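Local coordinates for protein Rho-class glutathione S-transferase (Laternula elliptica, PDB 3QAV) that probably catalyses the conjugation of glutathione to electrophilic compounds, as other cytosolic glutathione S-transferases do, at residues A[123-128]-A[185-190]; A[173-176]-A[180-183]. All blocks are in the same frame, centred on the assembly; numbering follows the deposited sequence.

Contact 1: residues A[123-128]-A[185-190]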
ATOM      1  N   PHE A 123      -6.032  -4.187  -0.184  1.00 24.74           N
ATOM      2  CA  PHE A 123      -5.261  -3.060  -0.698  1.00 25.82           C
ATOM      3  C   PHE A 123      -6.051  -1.776  -0.916  1.00 26.41           C
ATOM      4  O   PHE A 123      -5.486  -0.688  -0.889  1.00 29.22           O
ATOM      5  CB  PHE A 123      -4.528  -3.514  -1.969  1.00 24.47           C
ATOM      6  CG  PHE A 123      -3.626  -4.713  -1.727  1.00 27.17           C
ATOM      7  CD1 PHE A 123      -3.887  -5.941  -2.325  1.00 24.77           C
ATOM      8  CD2 PHE A 123      -2.562  -4.621  -0.832  1.00 25.55           C
ATOM      9  CE1 PHE A 123      -3.106  -7.064  -2.032  1.00 26.45           C
ATOM     10  CE2 PHE A 123      -1.778  -5.734  -0.531  1.00 27.45           C
ATOM     11  CZ  PHE A 123      -2.050  -6.960  -1.131  1.00 25.71           C
ATOM     12  N   GLU A 124      -7.358  -1.893  -1.109  1.00 27.37           N
ATOM     13  CA  GLU A 124      -8.182  -0.704  -1.289  1.00 29.50           C
ATOM     14  C   GLU A 124      -8.305   0.057   0.041  1.00 30.68           C
ATOM     15  O   GLU A 124      -8.574   1.265   0.052  1.00 31.26           O
ATOM     16  CB  GLU A 124      -9.571  -1.095  -1.800  1.00 26.68           C
ATOM     17  CG  GLU A 124     -10.476   0.088  -2.134  1.00 26.74           C
ATOM     18  CD  GLU A 124     -11.826  -0.356  -2.665  1.00 27.99           C
ATOM     19  OE1 GLU A 124     -11.968  -1.551  -2.993  1.00 23.84           O
ATOM     20  OE2 GLU A 124     -12.739   0.491  -2.770  1.00 31.04           O
ATOM     21  N   THR A 125      -8.094  -0.639   1.160  1.00 30.21           N
ATOM     22  CA  THR A 125      -8.202   0.003   2.472  1.00 31.07           C
ATOM     23  C   THR A 125      -7.248   1.182   2.645  1.00 30.90           C
ATOM     24  O   THR A 125      -7.445   2.012   3.537  1.00 27.34           O
ATOM     25  CB  THR A 125      -7.931  -0.981   3.641  1.00 30.66           C
ATOM     26  OG1 THR A 125      -6.559  -1.396   3.620  1.00 30.84           O
ATOM     27  CG2 THR A 125      -8.830  -2.187   3.543  1.00 31.25           C
ATOM     28  N   SER A 126      -6.220   1.256   1.802  1.00 30.22           N
ATOM     29  CA  SER A 126      -5.254   2.346   1.900  1.00 31.17           C
ATOM     30  C   SER A 126      -5.916   3.695   1.621  1.00 31.26           C
ATOM     31  O   SER A 126      -5.459   4.722   2.113  1.00 32.09           O
ATOM     32  CB  SER A 126      -4.091   2.138   0.927  1.00 32.55           C
ATOM     33  OG  SER A 126      -4.434   2.569  -0.377  1.00 35.93           O
ATOM     34  N   ASN A 127      -6.984   3.687   0.826  1.00 30.03           N
ATOM     35  CA  ASN A 127      -7.725   4.909   0.501  1.00 31.27           C
ATOM     36  C   ASN A 127      -8.380   5.518   1.732  1.00 31.26           C
ATOM     37  O   ASN A 127      -8.711   6.700   1.744  1.00 32.70           O
ATOM     38  CB  ASN A 127      -8.829   4.624  -0.516  1.00 30.79           C
ATOM     39  CG  ASN A 127      -8.296   4.389  -1.900  1.00 33.58           C
ATOM     40  OD1 ASN A 127      -7.584   5.227  -2.451  1.00 32.61           O
ATOM     41  ND2 ASN A 127      -8.647   3.246  -2.484  1.00 33.86           N
ATOM     42  N   ILE A 128      -8.601   4.701   2.754  1.00 29.24           N
ATOM     43  CA  ILE A 128      -9.222   5.181   3.972  1.00 30.58           C
ATOM     44  C   ILE A 128      -8.242   6.093   4.680  1.00 32.59           C
ATOM     45  O   ILE A 128      -8.620   7.154   5.168  1.00 33.13           O
ATOM     46  CB  ILE A 128      -9.619   4.014   4.896  1.00 30.54           C
ATOM     47  CG1 ILE A 128     -10.660   3.137   4.188  1.00 28.03           C
ATOM     48  CG2 ILE A 128     -10.159   4.556   6.229  1.00 30.01           C
ATOM     49  CD1 ILE A 128     -11.040   1.878   4.958  1.00 25.69           C
ATOM     50  N   ASP A 185     -10.550  -8.217   6.332  1.00 24.12           N
ATOM     51  CA  ASP A 185     -11.055  -7.642   7.575  1.00 23.70           C
ATOM     52  C   ASP A 185      -9.914  -7.258   8.511  1.00 23.35           C
ATOM     53  O   ASP A 185     -10.045  -6.355   9.337  1.00 24.81           O
ATOM     54  CB  ASP A 185     -12.000  -8.620   8.261  1.00 23.13           C
ATOM     55  CG  ASP A 185     -13.235  -8.886   7.432  1.00 25.35           C
ATOM     56  OD1 ASP A 185     -13.308  -9.957   6.791  1.00 22.88           O
ATOM     57  OD2 ASP A 185     -14.122  -8.001   7.408  1.00 23.80           O
ATOM     58  N   VAL A 186      -8.793  -7.948   8.370  1.00 21.74           N
ATOM     59  CA  VAL A 186      -7.618  -7.671   9.186  1.00 23.58           C
ATOM     60  C   VAL A 186      -7.114  -6.267   8.836  1.00 22.83           C
ATOM     61  O   VAL A 186      -6.662  -5.511   9.703  1.00 22.89           O
ATOM     62  CB  VAL A 186      -6.496  -8.693   8.885  1.00 24.27           C
ATOM     63  CG1 VAL A 186      -5.177  -8.194   9.424  1.00 25.56           C
ATOM     64  CG2 VAL A 186      -6.848 -10.041   9.485  1.00 24.16           C
ATOM     65  N   PHE A 187      -7.195  -5.928   7.556  1.00 22.65           N
ATOM     66  CA  PHE A 187      -6.738  -4.625   7.089  1.00 24.13           C
ATOM     67  C   PHE A 187      -7.776  -3.546   7.344  1.00 22.84           C
ATOM     68  O   PHE A 187      -7.451  -2.429   7.731  1.00 23.17           O
ATOM     69  CB  PHE A 187      -6.449  -4.669   5.578  1.00 25.70           C
ATOM     70  CG  PHE A 187      -5.175  -5.385   5.209  1.00 26.32           C
ATOM     71  CD1 PHE A 187      -4.921  -6.673   5.661  1.00 26.22           C
ATOM     72  CD2 PHE A 187      -4.230  -4.767   4.390  1.00 26.90           C
ATOM     73  CE1 PHE A 187      -3.743  -7.337   5.306  1.00 26.52           C
ATOM     74  CE2 PHE A 187      -3.054  -5.421   4.029  1.00 27.58           C
ATOM     75  CZ  PHE A 187      -2.812  -6.709   4.489  1.00 28.48           C
ATOM     76  N   PHE A 188      -9.035  -3.893   7.127  1.00 23.55           N
ATOM     77  CA  PHE A 188     -10.125  -2.930   7.258  1.00 25.02           C
ATOM     78  C   PHE A 188     -10.508  -2.491   8.663  1.00 25.95           C
ATOM     79  O   PHE A 188     -10.485  -1.308   8.975  1.00 27.18           O
ATOM     80  CB  PHE A 188     -11.365  -3.487   6.552  1.00 24.45           C
ATOM     81  CG  PHE A 188     -12.522  -2.535   6.518  1.00 24.30           C
ATOM     82  CD1 PHE A 188     -12.403  -1.296   5.896  1.00 23.88           C
ATOM     83  CD2 PHE A 188     -13.740  -2.884   7.088  1.00 23.17           C
ATOM     84  CE1 PHE A 188     -13.482  -0.418   5.843  1.00 23.69           C
ATOM     85  CE2 PHE A 188     -14.825  -2.010   7.038  1.00 20.74           C
ATOM     86  CZ  PHE A 188     -14.694  -0.780   6.415  1.00 23.09           C
ATOM     87  N   PHE A 189     -10.863  -3.450   9.507  1.00 26.94           N
ATOM     88  CA  PHE A 189     -11.300  -3.151  10.862  1.00 25.52           C
ATOM     89  C   PHE A 189     -10.443  -2.172  11.664  1.00 26.16           C
ATOM     90  O   PHE A 189     -10.964  -1.209  12.225  1.00 26.14           O
ATOM     91  CB  PHE A 189     -11.457  -4.440  11.657  1.00 25.80           C
ATOM     92  CG  PHE A 189     -11.822  -4.209  13.081  1.00 25.38           C
ATOM     93  CD1 PHE A 189     -13.123  -3.864  13.429  1.00 25.23           C
ATOM     94  CD2 PHE A 189     -10.848  -4.276  14.076  1.00 24.18           C
ATOM     95  CE1 PHE A 189     -13.449  -3.588  14.750  1.00 25.06           C
ATOM     96  CE2 PHE A 189     -11.163  -4.003  15.386  1.00 26.05           C
ATOM     97  CZ  PHE A 189     -12.465  -3.656  15.728  1.00 25.55           C
ATOM     98  N   PRO A 190      -9.127  -2.414  11.760  1.00 24.24           N
ATOM     99  CA  PRO A 190      -8.306  -1.472  12.529  1.00 24.44           C
ATOM    100  C   PRO A 190      -8.559  -0.021  12.124  1.00 24.71           C
ATOM    101  O   PRO A 190      -8.564   0.887  12.961  1.00 24.38           O
ATOM    102  CB  PRO A 190      -6.887  -1.925  12.216  1.00 22.80           C
ATOM    103  CG  PRO A 190      -7.051  -3.421  12.120  1.00 23.03           C
ATOM    104  CD  PRO A 190      -8.320  -3.556  11.288  1.00 22.30           C
TER

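Contact 2: residues A[173-176]-A[180-183]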
ATOM      1  N   GLY A 173     -23.430  -8.332   3.607  1.00 35.67           N
ATOM      2  CA  GLY A 173     -24.316  -8.638   4.708  1.00 34.21           C
ATOM      3  C   GLY A 173     -23.528  -9.217   5.872  1.00 34.93           C
ATOM      4  O   GLY A 173     -24.097  -9.574   6.903  1.00 33.66           O
ATOM      5  N   GLY A 174     -22.208  -9.298   5.715  1.00 33.27           N
ATOM      6  CA  GLY A 174     -21.378  -9.850   6.770  1.00 32.20           C
ATOM      7  C   GLY A 174     -20.045  -9.153   6.985  1.00 32.64           C
ATOM      8  O   GLY A 174     -19.955  -8.193   7.753  1.00 31.88           O
ATOM      9  N   PHE A 175     -19.004  -9.642   6.316  1.00 30.29           N
ATOM     10  CA  PHE A 175     -17.672  -9.064   6.452  1.00 29.91           C
ATOM     11  C   PHE A 175     -17.356  -8.130   5.277  1.00 29.93           C
ATOM     12  O   PHE A 175     -18.192  -7.939   4.393  1.00 30.97           O
ATOM     13  CB  PHE A 175     -16.654 -10.191   6.599  1.00 28.76           C
ATOM     14  CG  PHE A 175     -16.875 -11.029   7.836  1.00 33.38           C
ATOM     15  CD1 PHE A 175     -16.224 -10.722   9.033  1.00 32.15           C
ATOM     16  CD2 PHE A 175     -17.773 -12.095   7.818  1.00 33.13           C
ATOM     17  CE1 PHE A 175     -16.466 -11.467  10.191  1.00 33.34           C
ATOM     18  CE2 PHE A 175     -18.021 -12.847   8.975  1.00 34.18           C
ATOM     19  CZ  PHE A 175     -17.366 -12.530  10.162  1.00 33.60           C
ATOM     20  N   VAL A 176     -16.164  -7.548   5.257  1.00 26.15           N
ATOM     21  CA  VAL A 176     -15.833  -6.574   4.217  1.00 24.12           C
ATOM     22  C   VAL A 176     -15.613  -7.064   2.781  1.00 24.08           C
ATOM     23  O   VAL A 176     -15.762  -6.284   1.837  1.00 25.33           O
ATOM     24  CB  VAL A 176     -14.620  -5.714   4.660  1.00 22.81           C
ATOM     25  CG1 VAL A 176     -13.315  -6.483   4.423  1.00 19.08           C
ATOM     26  CG2 VAL A 176     -14.636  -4.369   3.926  1.00 20.46           C
ATOM     27  N   GLU A 180     -17.492 -14.327   5.090  1.00 34.80           N
ATOM     28  CA  GLU A 180     -16.599 -14.929   6.070  1.00 35.67           C
ATOM     29  C   GLU A 180     -15.468 -13.958   6.415  1.00 34.96           C
ATOM     30  O   GLU A 180     -15.105 -13.090   5.617  1.00 34.24           O
ATOM     31  CB  GLU A 180     -15.977 -16.220   5.517  1.00 37.97           C
ATOM     32  CG  GLU A 180     -16.834 -17.465   5.643  1.00 43.25           C
ATOM     33  CD  GLU A 180     -16.134 -18.698   5.089  1.00 45.73           C
ATOM     34  OE1 GLU A 180     -14.916 -18.850   5.320  1.00 46.83           O
ATOM     35  OE2 GLU A 180     -16.800 -19.520   4.431  1.00 48.27           O
ATOM     36  N   PHE A 181     -14.918 -14.109   7.611  1.00 32.01           N
ATOM     37  CA  PHE A 181     -13.802 -13.284   8.056  1.00 31.43           C
ATOM     38  C   PHE A 181     -12.598 -13.670   7.177  1.00 29.31           C
ATOM     39  O   PHE A 181     -12.358 -14.852   6.939  1.00 29.26           O
ATOM     40  CB  PHE A 181     -13.506 -13.593   9.526  1.00 29.40           C
ATOM     41  CG  PHE A 181     -12.276 -12.919  10.059  1.00 32.18           C
ATOM     42  CD1 PHE A 181     -12.363 -11.680  10.688  1.00 32.45           C
ATOM     43  CD2 PHE A 181     -11.026 -13.530   9.939  1.00 31.55           C
ATOM     44  CE1 PHE A 181     -11.219 -11.053  11.196  1.00 34.40           C
ATOM     45  CE2 PHE A 181      -9.878 -12.914  10.440  1.00 33.67           C
ATOM     46  CZ  PHE A 181      -9.973 -11.673  11.072  1.00 34.84           C
ATOM     47  N   THR A 182     -11.858 -12.679   6.684  1.00 27.46           N
ATOM     48  CA  THR A 182     -10.698 -12.945   5.833  1.00 25.14           C
ATOM     49  C   THR A 182      -9.615 -11.899   6.067  1.00 25.08           C
ATOM     50  O   THR A 182      -9.794 -10.984   6.867  1.00 23.63           O
ATOM     51  CB  THR A 182     -11.071 -12.908   4.334  1.00 24.76           C
ATOM     52  OG1 THR A 182     -11.489 -11.583   3.981  1.00 24.39           O
ATOM     53  CG2 THR A 182     -12.203 -13.884   4.037  1.00 24.44           C
ATOM     54  N   MET A 183      -8.500 -12.031   5.356  1.00 23.21           N
ATOM     55  CA  MET A 183      -7.394 -11.085   5.496  1.00 24.60           C
ATOM     56  C   MET A 183      -7.877  -9.652   5.284  1.00 23.21           C
ATOM     57  O   MET A 183      -7.337  -8.729   5.875  1.00 24.12           O
ATOM     58  CB  MET A 183      -6.276 -11.398   4.490  1.00 22.15           C
ATOM     59  CG  MET A 183      -5.002 -10.584   4.717  1.00 23.66           C
ATOM     60  SD  MET A 183      -4.205 -10.954   6.302  1.00 26.65           S
ATOM     61  CE  MET A 183      -3.346 -12.472   5.908  1.00 19.73           C
TER

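Contact 1: residues A[123-128]-A[185-190]
I128 and T125 meet the aromatic side chains of F188 and F187 without a single hydrogen bond crossing between the two segments, and van der Waals contact carries the pairing. F188 can be followed outward. Its CB lies 4.1 Å from T125 CG2, which also approaches the backbone at F188 N. From there CG runs anti to the backbone N (chi1 -175°), which brings the CD1-CE1 side of the ring to I128. The ring's CD1 and CE1 are its touching edge: the terminal methyl CD1 of I128 stands 3.5 Å from CE1 of F188, near the ring plane, and the two side chains cross at about a right angle. Outside the pair, W165 of helix 148-172 stacks on the F188 ring, while Y212 meets it with its plane inclined.

Such packing belongs to the all-helical C-terminal domain of the glutathione S-transferase fold, where helix 183-197 runs through the core and is flanked here by the succession of helices 112-124 and 126-131. T125 lies where those two follow one another, and its CA comes within 5.9 Å of the CA of F188.

T125 straddles the adjacent aromatics. CG2 touches both, reaching F188 N and CB and also F187 CB, while OG1 meets F187, 3.8 Å from the CB of F187 and near the plane of that ring at its edge. With chi1 at 67°, OG1 sits between the backbone N and the carbonyl carbon, which lets it hydrogen-bond M122 O in the preceding turn and satisfies this buried hydroxyl without a hydrogen bond to 185-190. The F187 ring forms a cation-pi pair with K40, and its side chain comes about 6 Å from that of S91, a glutathione-binding residue.

Contact 2: residues A[173-176]-A[180-183]
F175 lays one face of its ring on the peptide joining E180 to F181. F181 N sits 3.4 Å above the ring plane of F175, over its centre, and CD2 of F175 comes to 3.3 Å from the carbonyl carbon of E180. The same face receives F181 CB in a CH-pi contact, 4.1 Å from the ring centroid of F175 and 25° off the normal. F175 CG lies beside its own backbone N (chi1 -62°), which turns the ring across the loop, whereas F181 sends its ring away and offers F175 CE1 an edge. Replacing F175 with an alanine is likely to strip the aromatic cover from the E180-F181 peptide and take away the CH-pi partner of F181 CB.

Farther out, M215 and M216 of helix 207-217 pack on F175, R219 forms a cation-pi pair with F181, and T172 OG1 hydrogen-bonds F175 O. Just beyond F181, T182 occupies the N-cap of helix 183-197: its OG1 makes a weak hydrogen bond to A184 N, while D185 OD1 accepts the firmer one from T182 N. With F181 packed on V186, this is consistent with the capping box and hydrophobic staple known at this helix in glutathione S-transferases.

In the fold
Contact 1 involves helix 183-197 itself, and contact 2 the loop that leads into it. Contact 1 is buried near the centre of the chain and sets the helix against helices 112-124 and 126-131 through isoleucine, threonine and phenylalanine side chains, with no hydrogen bond across. The centres are 12 Å apart, and 173-176 and 180-183 both lie within the span closed by contact 1. Two residues connect them directly: D185 OD2 receives a probable hydrogen bond from V176 N at 3.0 Å, and F188 packs on the V176 side chain. At the surface a ring face covers a peptide, beside a polar helix cap; in the core, methyl groups meet ring edges.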